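Local coordinates for protein endonuclease 2 (Arabidopsis thaliana, PDB 4CXP) that cleaves RNA and single-stranded DNA, and duplex DNA less readily, to 5'-phosphorylated products as a glycosylated plant nuclease of the type I family that binds three divalent metals, at residues L28-A33 against N110-L115; N91-L96 against L116-F121; G138-E143 against N152-W157; E143-T148 against G228-D233. One frame throughout, in Å; residues are numbered along the deposited sequence.

Interaction 1. Residues L28-A33 against N110-L115; sequences LLPESA and NLTEAL. With NAG (2-acetamido-2-deoxy-beta-D-glucopyranose), chain C.
L28 and T112 illustrate how a helix C-terminus can be docked onto the first turn of another helix through one polar bond set among leucines. L28 ends helix 19-28 with its side chain directed at helix 111-124. Its CD2 branch slants over the backbone side of L111, 3.9 Å from L111 CB, while at its root L28 CB rests against L115 CD2, also at 3.9 Å. T112 OG1 donates to L28 O over 2.7 Å, lying in the carbonyl plane on a lone pair. OG1 reaches that oxygen because it stands beside its own backbone N (chi1 -64°), which leaves CG2 facing P30 CD at 4.3 Å. A valine in place of T112 removes the hydroxyl and would probably leave L28 O without its mate and the helix end less firmly held. N110 N-caps the same helix, its OD1 taking the E113 N-H from above the carbonyl plane, while its ND2 carries the glycan, whose O6 donates to E113 OE2 over 2.7 Å. The chemistry implies a division of labour: leucines supply the contact area, one directional hydroxyl bond probably helps hold the carbonyl at the helix end, and the capping asparagine holds the sugar beside them.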
# COMPACT_ATOMS: atom_id res chain seq x y z
N LEU A 28 -15.18 -14.65 4.52
CA LEU A 28 -14.52 -14.69 3.22
C LEU A 28 -13.12 -15.29 3.27
O LEU A 28 -12.62 -15.78 2.25
CB LEU A 28 -14.49 -13.30 2.60
CG LEU A 28 -15.82 -12.83 2.03
CD1 LEU A 28 -15.78 -11.34 1.73
CD2 LEU A 28 -16.17 -13.63 0.79
N LEU A 29 -12.44 -15.24 4.41
CA LEU A 29 -11.11 -15.80 4.48
C LEU A 29 -11.16 -17.33 4.46
O LEU A 29 -12.04 -17.93 5.05
CB LEU A 29 -10.39 -15.37 5.75
CG LEU A 29 -9.93 -13.92 5.84
CD1 LEU A 29 -9.46 -13.58 7.25
CD2 LEU A 29 -8.82 -13.65 4.84
N PRO A 30 -10.19 -17.97 3.81
CA PRO A 30 -10.15 -19.43 3.89
C PRO A 30 -9.74 -19.90 5.27
O PRO A 30 -9.08 -19.17 6.01
CB PRO A 30 -9.09 -19.82 2.88
CG PRO A 30 -8.19 -18.66 2.83
CD PRO A 30 -9.04 -17.43 3.06
N GLU A 31 -10.11 -21.13 5.59
CA GLU A 31 -9.82 -21.72 6.90
C GLU A 31 -8.34 -21.64 7.23
O GLU A 31 -7.98 -21.37 8.38
CB GLU A 31 -10.28 -23.19 6.94
N SER A 32 -7.49 -21.82 6.22
CA SER A 32 -6.04 -21.83 6.41
C SER A 32 -5.48 -20.52 6.97
O SER A 32 -4.40 -20.50 7.56
CB SER A 32 -5.33 -22.17 5.09
OG SER A 32 -5.69 -21.24 4.08
N ALA A 33 -6.21 -19.42 6.78
CA ALA A 33 -5.80 -18.12 7.31
C ALA A 33 -5.98 -17.98 8.81
O ALA A 33 -5.47 -17.02 9.40
CB ALA A 33 -6.56 -17.01 6.61
N ASN A 110 -15.23 -14.25 -7.60
CA ASN A 110 -14.77 -14.87 -6.37
C ASN A 110 -14.46 -13.75 -5.38
O ASN A 110 -13.54 -12.96 -5.57
CB ASN A 110 -13.55 -15.71 -6.70
CG ASN A 110 -12.95 -16.40 -5.51
OD1 ASN A 110 -12.96 -15.88 -4.39
ND2 ASN A 110 -12.39 -17.59 -5.75
N LEU A 111 -15.29 -13.64 -4.36
CA LEU A 111 -15.18 -12.52 -3.43
C LEU A 111 -14.08 -12.72 -2.39
O LEU A 111 -13.65 -11.74 -1.79
CB LEU A 111 -16.53 -12.21 -2.79
CG LEU A 111 -17.61 -11.76 -3.80
CD1 LEU A 111 -18.87 -11.31 -3.09
CD2 LEU A 111 -17.14 -10.67 -4.75
N THR A 112 -13.59 -13.94 -2.21
CA THR A 112 -12.36 -14.12 -1.45
C THR A 112 -11.20 -13.45 -2.18
O THR A 112 -10.44 -12.68 -1.60
CB THR A 112 -12.07 -15.59 -1.18
OG1 THR A 112 -13.13 -16.12 -0.36
CG2 THR A 112 -10.72 -15.79 -0.51
N GLU A 113 -11.07 -13.72 -3.47
CA GLU A 113 -10.06 -13.01 -4.27
C GLU A 113 -10.29 -11.51 -4.21
O GLU A 113 -9.33 -10.75 -4.07
CB GLU A 113 -10.03 -13.48 -5.72
CG GLU A 113 -9.52 -14.90 -5.87
CD GLU A 113 -9.22 -15.34 -7.29
OE1 GLU A 113 -9.58 -14.63 -8.26
OE2 GLU A 113 -8.63 -16.44 -7.44
N ALA A 114 -11.53 -11.04 -4.30
CA ALA A 114 -11.75 -9.60 -4.28
C ALA A 114 -11.26 -8.99 -2.97
O ALA A 114 -10.65 -7.92 -2.98
CB ALA A 114 -13.22 -9.26 -4.50
N LEU A 115 -11.52 -9.66 -1.85
CA LEU A 115 -11.05 -9.18 -0.55
C LEU A 115 -9.53 -9.12 -0.52
O LEU A 115 -8.94 -8.14 -0.04
CB LEU A 115 -11.58 -10.09 0.57
CG LEU A 115 -11.05 -9.76 1.96
CD1 LEU A 115 -11.43 -8.34 2.41
CD2 LEU A 115 -11.53 -10.81 2.95
C1 NAG C . -11.69 -18.32 -4.71
C2 NAG C . -11.88 -19.82 -4.82
C3 NAG C . -10.91 -20.54 -3.87
C4 NAG C . -9.48 -20.09 -4.13
C5 NAG C . -9.41 -18.57 -4.01
C6 NAG C . -8.02 -18.02 -4.31
C7 NAG C . -14.11 -20.70 -5.52
C8 NAG C . -13.58 -21.01 -6.88
N2 NAG C . -13.29 -20.16 -4.61
O3 NAG C . -11.05 -21.94 -4.00
O4 NAG C . -8.66 -20.64 -3.11
O5 NAG C . -10.32 -18.00 -4.90
O6 NAG C . -7.69 -18.20 -5.67
O7 NAG C . -15.30 -20.98 -5.27

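Interaction 2. Residues N91-L96 against L116-F121; sequences NYTTQL and LFVSHF. With ZN (zinc ion), chain E; NAG (2-acetamido-2-deoxy-beta-D-glucopyranose), chain B.
Y92 OH, lying over one face of the F117 ring, shares a 2.8 Å hydrogen bond with O6 of the N-acetylglucosamine on N91, an atom in plane at the tyrosine ring's edge. Y92 CG stands beside the backbone N, anti to the carbonyl carbon (chi1 -66°), which carries the ring across to F117. The two rings form an offset stack, their centroids 4.6 Å apart and planes 26° apart, with F117 CD2 3.4 Å from Y92 CZ. F117 CB adds a CH-pi contact, 3.8 Å from the centroid of the Y92 ring. On the opposite face of Y92 lies N91 ND2, the nitrogen bonded to the sugar. Y92 CE2 approaches the edge of the F121 ring, 4.0 Å from F121 CE2. Q95 NE2 donates both to N91 OD1 and to the sugar O5, each at 3.0 Å, which probably helps fix how the first sugar residue sits. At the root of the tyrosine, CB packs on V118 CB. The segment axes come within 9.1 Å and run roughly antiparallel, at 140°. Helix 111-124 presents F117 and F121 to helix 85-96 and H120 to a zinc ion shared with D45, H58 and D124, while helix 233-262 touches T93, L96 and S119.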
# COMPACT_ATOMS: atom_id res chain seq x y z
N ASN A 91 -12.58 -1.63 -8.97
CA ASN A 91 -13.14 -2.91 -9.43
C ASN A 91 -13.50 -3.82 -8.28
O ASN A 91 -14.64 -4.30 -8.18
CB ASN A 91 -12.09 -3.59 -10.26
CG ASN A 91 -12.52 -4.84 -10.94
OD1 ASN A 91 -13.69 -5.09 -11.22
ND2 ASN A 91 -11.51 -5.66 -11.24
N TYR A 92 -12.53 -4.08 -7.42
CA TYR A 92 -12.73 -5.07 -6.37
C TYR A 92 -13.61 -4.55 -5.26
O TYR A 92 -14.36 -5.34 -4.66
CB TYR A 92 -11.37 -5.63 -5.91
CG TYR A 92 -10.69 -6.43 -7.00
CD1 TYR A 92 -11.24 -7.62 -7.43
CD2 TYR A 92 -9.55 -5.98 -7.64
CE1 TYR A 92 -10.67 -8.33 -8.46
CE2 TYR A 92 -8.98 -6.68 -8.68
CZ TYR A 92 -9.54 -7.87 -9.08
OH TYR A 92 -8.96 -8.54 -10.13
N THR A 93 -13.61 -3.24 -4.98
CA THR A 93 -14.55 -2.69 -4.03
C THR A 93 -16.00 -2.86 -4.54
O THR A 93 -16.91 -3.23 -3.80
CB THR A 93 -14.19 -1.24 -3.63
OG1 THR A 93 -14.14 -0.39 -4.74
CG2 THR A 93 -12.90 -1.14 -2.91
N THR A 94 -16.20 -2.60 -5.82
CA THR A 94 -17.52 -2.77 -6.42
C THR A 94 -17.97 -4.22 -6.29
O THR A 94 -19.10 -4.48 -5.93
CB THR A 94 -17.53 -2.30 -7.87
OG1 THR A 94 -17.35 -0.89 -7.88
CG2 THR A 94 -18.84 -2.64 -8.55
N GLN A 95 -17.08 -5.17 -6.57
CA GLN A 95 -17.44 -6.57 -6.44
C GLN A 95 -17.89 -6.91 -5.01
O GLN A 95 -18.88 -7.62 -4.82
CB GLN A 95 -16.27 -7.46 -6.84
CG GLN A 95 -15.92 -7.38 -8.30
CD GLN A 95 -14.68 -8.14 -8.64
OE1 GLN A 95 -14.33 -9.11 -7.97
NE2 GLN A 95 -13.98 -7.70 -9.68
N LEU A 96 -17.17 -6.40 -4.01
CA LEU A 96 -17.50 -6.75 -2.64
C LEU A 96 -18.82 -6.16 -2.16
O LEU A 96 -19.41 -6.67 -1.24
CB LEU A 96 -16.36 -6.32 -1.71
CG LEU A 96 -15.11 -7.18 -1.83
CD1 LEU A 96 -13.94 -6.50 -1.17
CD2 LEU A 96 -15.30 -8.58 -1.26
N LEU A 116 -8.87 -10.17 -0.99
CA LEU A 116 -7.42 -10.23 -0.95
C LEU A 116 -6.79 -9.21 -1.89
O LEU A 116 -5.75 -8.62 -1.56
CB LEU A 116 -6.94 -11.65 -1.24
CG LEU A 116 -7.43 -12.72 -0.26
CD1 LEU A 116 -6.83 -14.06 -0.63
CD2 LEU A 116 -7.11 -12.37 1.19
N PHE A 117 -7.40 -9.00 -3.04
CA PHE A 117 -6.93 -7.98 -3.96
C PHE A 117 -7.12 -6.58 -3.37
O PHE A 117 -6.20 -5.78 -3.39
CB PHE A 117 -7.66 -8.07 -5.31
CG PHE A 117 -7.12 -9.10 -6.27
CD1 PHE A 117 -5.77 -9.15 -6.61
CD2 PHE A 117 -7.98 -10.00 -6.90
CE1 PHE A 117 -5.30 -10.04 -7.54
CE2 PHE A 117 -7.51 -10.90 -7.83
CZ PHE A 117 -6.18 -10.93 -8.16
N VAL A 118 -8.30 -6.26 -2.85
CA VAL A 118 -8.48 -4.92 -2.38
C VAL A 118 -7.56 -4.64 -1.17
O VAL A 118 -7.05 -3.53 -1.03
CB VAL A 118 -9.97 -4.62 -2.17
CG1 VAL A 118 -10.44 -5.12 -0.83
CG2 VAL A 118 -10.23 -3.15 -2.35
N SER A 119 -7.33 -5.64 -0.33
CA SER A 119 -6.47 -5.47 0.83
C SER A 119 -5.04 -5.18 0.39
O SER A 119 -4.40 -4.27 0.90
CB SER A 119 -6.55 -6.71 1.71
OG SER A 119 -7.87 -6.85 2.24
N HIS A 120 -4.53 -5.95 -0.55
CA HIS A 120 -3.19 -5.74 -1.05
C HIS A 120 -3.07 -4.42 -1.80
O HIS A 120 -2.12 -3.67 -1.60
CB HIS A 120 -2.80 -6.90 -1.98
CG HIS A 120 -1.39 -6.82 -2.46
ND1 HIS A 120 -0.35 -7.40 -1.78
CD2 HIS A 120 -0.85 -6.25 -3.56
CE1 HIS A 120 0.78 -7.17 -2.44
NE2 HIS A 120 0.50 -6.48 -3.53
N PHE A 121 -4.02 -4.14 -2.69
CA PHE A 121 -3.94 -2.94 -3.52
C PHE A 121 -4.13 -1.66 -2.72
O PHE A 121 -3.50 -0.65 -3.02
CB PHE A 121 -4.92 -3.04 -4.69
CG PHE A 121 -4.59 -4.12 -5.69
CD1 PHE A 121 -3.29 -4.44 -6.00
CD2 PHE A 121 -5.60 -4.80 -6.34
CE1 PHE A 121 -3.01 -5.44 -6.92
CE2 PHE A 121 -5.33 -5.79 -7.26
CZ PHE A 121 -4.02 -6.11 -7.55
ZN ZN E . 1.92 -5.71 -5.01
C1 NAG B . -11.62 -6.84 -12.08
C2 NAG B . -10.38 -6.74 -13.02
C3 NAG B . -10.49 -7.79 -14.11
C4 NAG B . -10.71 -9.16 -13.49
C5 NAG B . -11.81 -9.13 -12.42
C6 NAG B . -11.85 -10.41 -11.60
C7 NAG B . -9.50 -4.43 -13.02
C8 NAG B . -9.39 -3.14 -13.74
N2 NAG B . -10.18 -5.42 -13.62
O3 NAG B . -9.34 -7.74 -14.96
O4 NAG B . -11.15 -10.13 -14.42
O5 NAG B . -11.65 -8.08 -11.49
O6 NAG B . -10.58 -10.63 -11.03
O7 NAG B . -9.00 -4.58 -11.89

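Interaction 3. Residues G138-E143 against N152-W157. With ZN (zinc ion), chain F.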
# COMPACT_ATOMS: atom_id res chain seq x y z
N GLY A 138 9.22 3.09 -11.68
CA GLY A 138 8.89 3.29 -10.28
C GLY A 138 10.09 3.20 -9.36
O GLY A 138 9.99 2.72 -8.23
N GLY A 139 11.24 3.66 -9.84
CA GLY A 139 12.47 3.59 -9.10
C GLY A 139 13.21 2.28 -9.17
O GLY A 139 14.30 2.17 -8.63
N ASN A 140 12.66 1.28 -9.85
CA ASN A 140 13.33 0.01 -10.00
C ASN A 140 14.65 0.10 -10.74
O ASN A 140 15.54 -0.71 -10.48
CB ASN A 140 12.44 -1.02 -10.66
CG ASN A 140 11.51 -1.68 -9.70
OD1 ASN A 140 11.93 -2.54 -8.92
ND2 ASN A 140 10.24 -1.30 -9.72
N THR A 141 14.81 1.08 -11.63
CA THR A 141 16.05 1.20 -12.40
C THR A 141 17.07 2.12 -11.74
O THR A 141 18.13 2.34 -12.32
CB THR A 141 15.78 1.69 -13.83
OG1 THR A 141 15.33 3.04 -13.78
CG2 THR A 141 14.75 0.82 -14.54
N ILE A 142 16.76 2.66 -10.56
CA ILE A 142 17.68 3.54 -9.85
C ILE A 142 18.47 2.67 -8.87
O ILE A 142 17.96 2.23 -7.84
CB ILE A 142 16.94 4.67 -9.12
CG1 ILE A 142 16.11 5.48 -10.11
CG2 ILE A 142 17.93 5.53 -8.34
CD1 ILE A 142 15.26 6.54 -9.45
N GLU A 143 19.70 2.38 -9.25
CA GLU A 143 20.55 1.45 -8.51
C GLU A 143 21.47 2.24 -7.58
O GLU A 143 22.24 3.10 -8.03
CB GLU A 143 21.37 0.59 -9.49
CG GLU A 143 20.53 -0.44 -10.23
CD GLU A 143 20.02 -1.60 -9.35
OE1 GLU A 143 20.35 -1.70 -8.15
OE2 GLU A 143 19.28 -2.45 -9.89
N ASN A 152 17.95 -1.36 -5.33
CA ASN A 152 17.30 -0.32 -6.11
C ASN A 152 16.34 0.49 -5.23
O ASN A 152 15.91 0.04 -4.17
CB ASN A 152 16.63 -0.87 -7.38
CG ASN A 152 15.40 -1.68 -7.09
OD1 ASN A 152 14.40 -1.16 -6.63
ND2 ASN A 152 15.46 -2.97 -7.37
N LEU A 153 16.02 1.69 -5.68
CA LEU A 153 15.27 2.62 -4.86
C LEU A 153 13.86 2.08 -4.57
O LEU A 153 13.32 2.28 -3.49
CB LEU A 153 15.22 3.99 -5.51
CG LEU A 153 14.60 5.09 -4.65
CD1 LEU A 153 15.41 5.34 -3.38
CD2 LEU A 153 14.44 6.36 -5.47
N HIS A 154 13.24 1.44 -5.56
CA HIS A 154 11.93 0.87 -5.34
C HIS A 154 11.94 -0.13 -4.18
O HIS A 154 11.08 -0.09 -3.30
CB HIS A 154 11.39 0.22 -6.62
CG HIS A 154 9.99 -0.22 -6.48
ND1 HIS A 154 8.92 0.51 -6.94
CD2 HIS A 154 9.45 -1.29 -5.84
CE1 HIS A 154 7.80 -0.11 -6.61
NE2 HIS A 154 8.09 -1.20 -5.92
N HIS A 155 12.93 -1.02 -4.19
CA HIS A 155 13.06 -2.03 -3.17
C HIS A 155 13.31 -1.41 -1.80
O HIS A 155 12.85 -1.93 -0.78
CB HIS A 155 14.17 -3.01 -3.55
CG HIS A 155 14.20 -4.25 -2.70
ND1 HIS A 155 14.94 -4.37 -1.54
CD2 HIS A 155 13.55 -5.42 -2.85
CE1 HIS A 155 14.77 -5.58 -1.04
NE2 HIS A 155 13.93 -6.24 -1.81
N ILE A 156 14.05 -0.32 -1.76
CA ILE A 156 14.29 0.37 -0.50
C ILE A 156 12.96 0.79 0.12
O ILE A 156 12.77 0.66 1.33
CB ILE A 156 15.27 1.54 -0.72
CG1 ILE A 156 16.69 0.96 -0.90
CG2 ILE A 156 15.22 2.54 0.42
CD1 ILE A 156 17.69 1.95 -1.44
N TRP A 157 12.04 1.31 -0.69
CA TRP A 157 10.73 1.70 -0.22
C TRP A 157 9.81 0.52 0.04
O TRP A 157 9.04 0.54 1.01
CB TRP A 157 10.14 2.74 -1.18
CG TRP A 157 10.74 4.08 -0.94
CD1 TRP A 157 11.98 4.53 -1.34
CD2 TRP A 157 10.21 5.10 -0.08
NE1 TRP A 157 12.20 5.78 -0.82
CE2 TRP A 157 11.13 6.15 -0.05
CE3 TRP A 157 9.02 5.23 0.64
CZ2 TRP A 157 10.91 7.31 0.68
CZ3 TRP A 157 8.80 6.39 1.34
CH2 TRP A 157 9.74 7.41 1.36
ZN ZN F . 6.78 -2.65 -5.00
O HOH W 1 12.37 -4.00 -6.64
O HOH W 2 17.86 -4.16 -8.52
O HOH W 3 7.03 -3.83 -6.70
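H154 and G138 show how a metal ligand is steadied from its far side. Direct hydrogen bonds come first. H154 ND1 donates to G138 O over 2.8 Å, with the oxygen in the imidazole plane, while H154 NE2 binds zinc at 2.2 Å. L153 N gives a 3.0 Å bond to I142 O, next to the antiparallel, non-hydrogen-bonded pair of E143 with N152, and H154 N a weak one to G139 O. The turn G139-I142 offers carbonyls to the start of helix 153-169, where N152 is the N-cap and its OD1 accepts from H155 N.

Water carries the second group. One water donates to E143 OE2 and accepts from N152 ND2 at 2.9 Å; another accepts a weak bond from N152 ND2 and donates to N140 OD1. N152 CG sits between its backbone N and carbonyl carbon (chi1 71°), which turns the amide toward the helix end and the turn. Replacing it with leucine would probably leave H155 N uncapped and both waters without their donor.

Flat and apolar contacts form the third. The N140 amide lies over one face of the H154 ring, planes 20° apart, and its ND2 is hydrogen-bonded to K137 O; I142 CB meets L153 CB at 4.1 Å. The chemistry implies a second-shell role for G138: its carbonyl probably helps fix the ring's rotation, with NE2 on zinc, which H130 and D158 also bind.

Interaction 4. Residues E143-T148 against G228-D233; sequences EVHWYT and GDTLED
H145 pairs with T230, and W146 with L231, as the parallel edge of a small three-stranded mixed sheet in which strand 143-146 lies between strands 149-152 and 230-231. It exemplifies how two strands far apart in sequence are joined mainly by backbone bonds: E143 O accepts from G228 N, H145 N binds D229 O, H145 O binds L231 N, and Y147 N binds L231 O, the last over 2.8 Å. H145 and T230 turn to one face of the sheet, W146 and L231 to the other, where W146 CE3 lies 3.9 Å from L231 CB and helix 153-169 packs against the tryptophan.

Y147 ends the ladder and repays tracing outward. Its positive phi (52°) takes the chain out of strand geometry, and its CB points away from residues 228-233. With CG set beside the backbone N (chi1 -65°), the ring nonetheless swings back over them. CG passes 4.0 Å from E232 CB, and CD2 comes closer to that carbon, at 3.6 Å. CD1 lies near L231 O, at 4.1 Å. CE1 lies by E232 CA, which sits over the ring centre, 3.7 Å from the centroid, in a CH-pi contact. CE2 and CZ both approach D233 OD1, an atom near the ring plane at its edge. Finally, OH donates to the same oxygen at the start of helix 233-262, the D233 carboxylate being turned 78° from the ring. At 2.6 Å, Y147 OH meets D233 OD1 on its anti lone pair, the one away from OD2.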
# COMPACT_ATOMS: atom_id res chain seq x y z
N GLU A 143 19.70 2.38 -9.25
CA GLU A 143 20.55 1.45 -8.51
C GLU A 143 21.47 2.24 -7.58
O GLU A 143 22.24 3.10 -8.03
CB GLU A 143 21.37 0.59 -9.49
CG GLU A 143 20.53 -0.44 -10.23
CD GLU A 143 20.02 -1.60 -9.35
OE1 GLU A 143 20.35 -1.70 -8.15
OE2 GLU A 143 19.28 -2.45 -9.89
N VAL A 144 21.35 1.95 -6.29
CA VAL A 144 22.06 2.65 -5.22
C VAL A 144 22.60 1.59 -4.26
O VAL A 144 22.62 0.40 -4.58
CB VAL A 144 21.14 3.69 -4.52
CG1 VAL A 144 20.75 4.77 -5.51
CG2 VAL A 144 19.89 3.05 -3.93
N HIS A 145 23.07 2.03 -3.10
CA HIS A 145 23.37 1.13 -2.00
C HIS A 145 22.48 1.50 -0.84
O HIS A 145 22.25 2.69 -0.57
CB HIS A 145 24.85 1.22 -1.58
CG HIS A 145 25.79 0.40 -2.43
ND1 HIS A 145 26.11 0.73 -3.72
CD2 HIS A 145 26.46 -0.75 -2.17
CE1 HIS A 145 26.95 -0.16 -4.23
NE2 HIS A 145 27.18 -1.08 -3.30
N TRP A 146 21.97 0.49 -0.15
CA TRP A 146 21.31 0.63 1.15
C TRP A 146 22.34 0.21 2.18
O TRP A 146 22.71 -0.96 2.26
CB TRP A 146 20.06 -0.24 1.24
CG TRP A 146 19.33 -0.06 2.53
CD1 TRP A 146 19.20 -0.96 3.54
CD2 TRP A 146 18.65 1.12 2.96
NE1 TRP A 146 18.47 -0.41 4.57
CE2 TRP A 146 18.13 0.86 4.23
CE3 TRP A 146 18.46 2.39 2.39
CZ2 TRP A 146 17.42 1.81 4.94
CZ3 TRP A 146 17.74 3.33 3.10
CH2 TRP A 146 17.23 3.03 4.36
N TYR A 147 22.89 1.18 2.90
CA TYR A 147 24.08 0.93 3.72
C TYR A 147 25.13 0.28 2.83
O TYR A 147 25.47 0.86 1.80
CB TYR A 147 23.73 0.21 5.03
CG TYR A 147 22.87 1.06 5.94
CD1 TYR A 147 21.49 1.10 5.80
CD2 TYR A 147 23.43 1.85 6.92
CE1 TYR A 147 20.70 1.90 6.62
CE2 TYR A 147 22.65 2.65 7.74
CZ TYR A 147 21.28 2.66 7.59
OH TYR A 147 20.46 3.43 8.39
N THR A 148 25.63 -0.90 3.16
CA THR A 148 26.74 -1.48 2.40
C THR A 148 26.31 -2.35 1.22
O THR A 148 27.18 -2.84 0.51
CB THR A 148 27.67 -2.32 3.27
OG1 THR A 148 27.00 -3.54 3.60
CG2 THR A 148 28.11 -1.58 4.50
N GLY A 228 24.00 5.33 -7.89
CA GLY A 228 25.31 5.17 -7.27
C GLY A 228 25.46 5.70 -5.86
O GLY A 228 26.47 5.44 -5.21
N ASP A 229 24.47 6.46 -5.37
CA ASP A 229 24.53 6.98 -4.00
C ASP A 229 24.48 5.85 -2.97
O ASP A 229 23.94 4.78 -3.26
CB ASP A 229 23.35 7.92 -3.72
CG ASP A 229 23.48 9.30 -4.34
OD1 ASP A 229 24.57 9.64 -4.85
OD2 ASP A 229 22.46 10.04 -4.27
N THR A 230 25.00 6.13 -1.79
CA THR A 230 24.78 5.29 -0.61
C THR A 230 23.74 5.99 0.25
O THR A 230 23.94 7.10 0.74
CB THR A 230 26.07 5.06 0.19
OG1 THR A 230 26.96 4.25 -0.58
CG2 THR A 230 25.77 4.34 1.49
N LEU A 231 22.62 5.30 0.43
CA LEU A 231 21.57 5.75 1.32
C LEU A 231 21.73 5.00 2.63
O LEU A 231 21.79 3.77 2.66
CB LEU A 231 20.19 5.49 0.71
CG LEU A 231 19.98 6.18 -0.64
CD1 LEU A 231 18.52 5.98 -1.05
CD2 LEU A 231 20.39 7.64 -0.68
N GLU A 232 21.84 5.76 3.72
CA GLU A 232 22.13 5.18 5.02
C GLU A 232 21.42 6.00 6.08
O GLU A 232 20.28 6.38 5.86
CB GLU A 232 23.62 4.95 5.19
CG GLU A 232 24.49 6.16 4.98
CD GLU A 232 25.96 5.82 5.08
OE1 GLU A 232 26.31 4.97 5.94
OE2 GLU A 232 26.77 6.41 4.32
N ASP A 233 22.02 6.28 7.25
CA ASP A 233 21.25 6.86 8.35
C ASP A 233 20.52 8.15 7.98
O ASP A 233 19.37 8.32 8.37
CB ASP A 233 22.12 7.11 9.58
CG ASP A 233 22.31 5.89 10.48
OD1 ASP A 233 21.77 4.81 10.19
OD2 ASP A 233 23.01 6.05 11.50
O HOH W 4 27.70 1.71 0.50

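In the fold
The four contacts form two touching pairs on opposite sides of the chain's centre. Interactions 1 and 2 share helix 111-124: its N-terminal part meets the end of helix 19-28 and the residues after it in a partly buried contact, whereas the following turns lie in a buried helix pair. Each carries a glycan, yet leucines and a hydroxyl dominate the first and stacked rings the second. Interactions 3 and 4 share E143, and I156 packs on V144 and W146 between them; both are partly buried, and interaction 4 has several exposed residues. Backbone bonds prevail there, with waters added. H120 in interaction 2 and H154 in interaction 3 bind different zinc ions; these contacts' centres are about 26 Å apart.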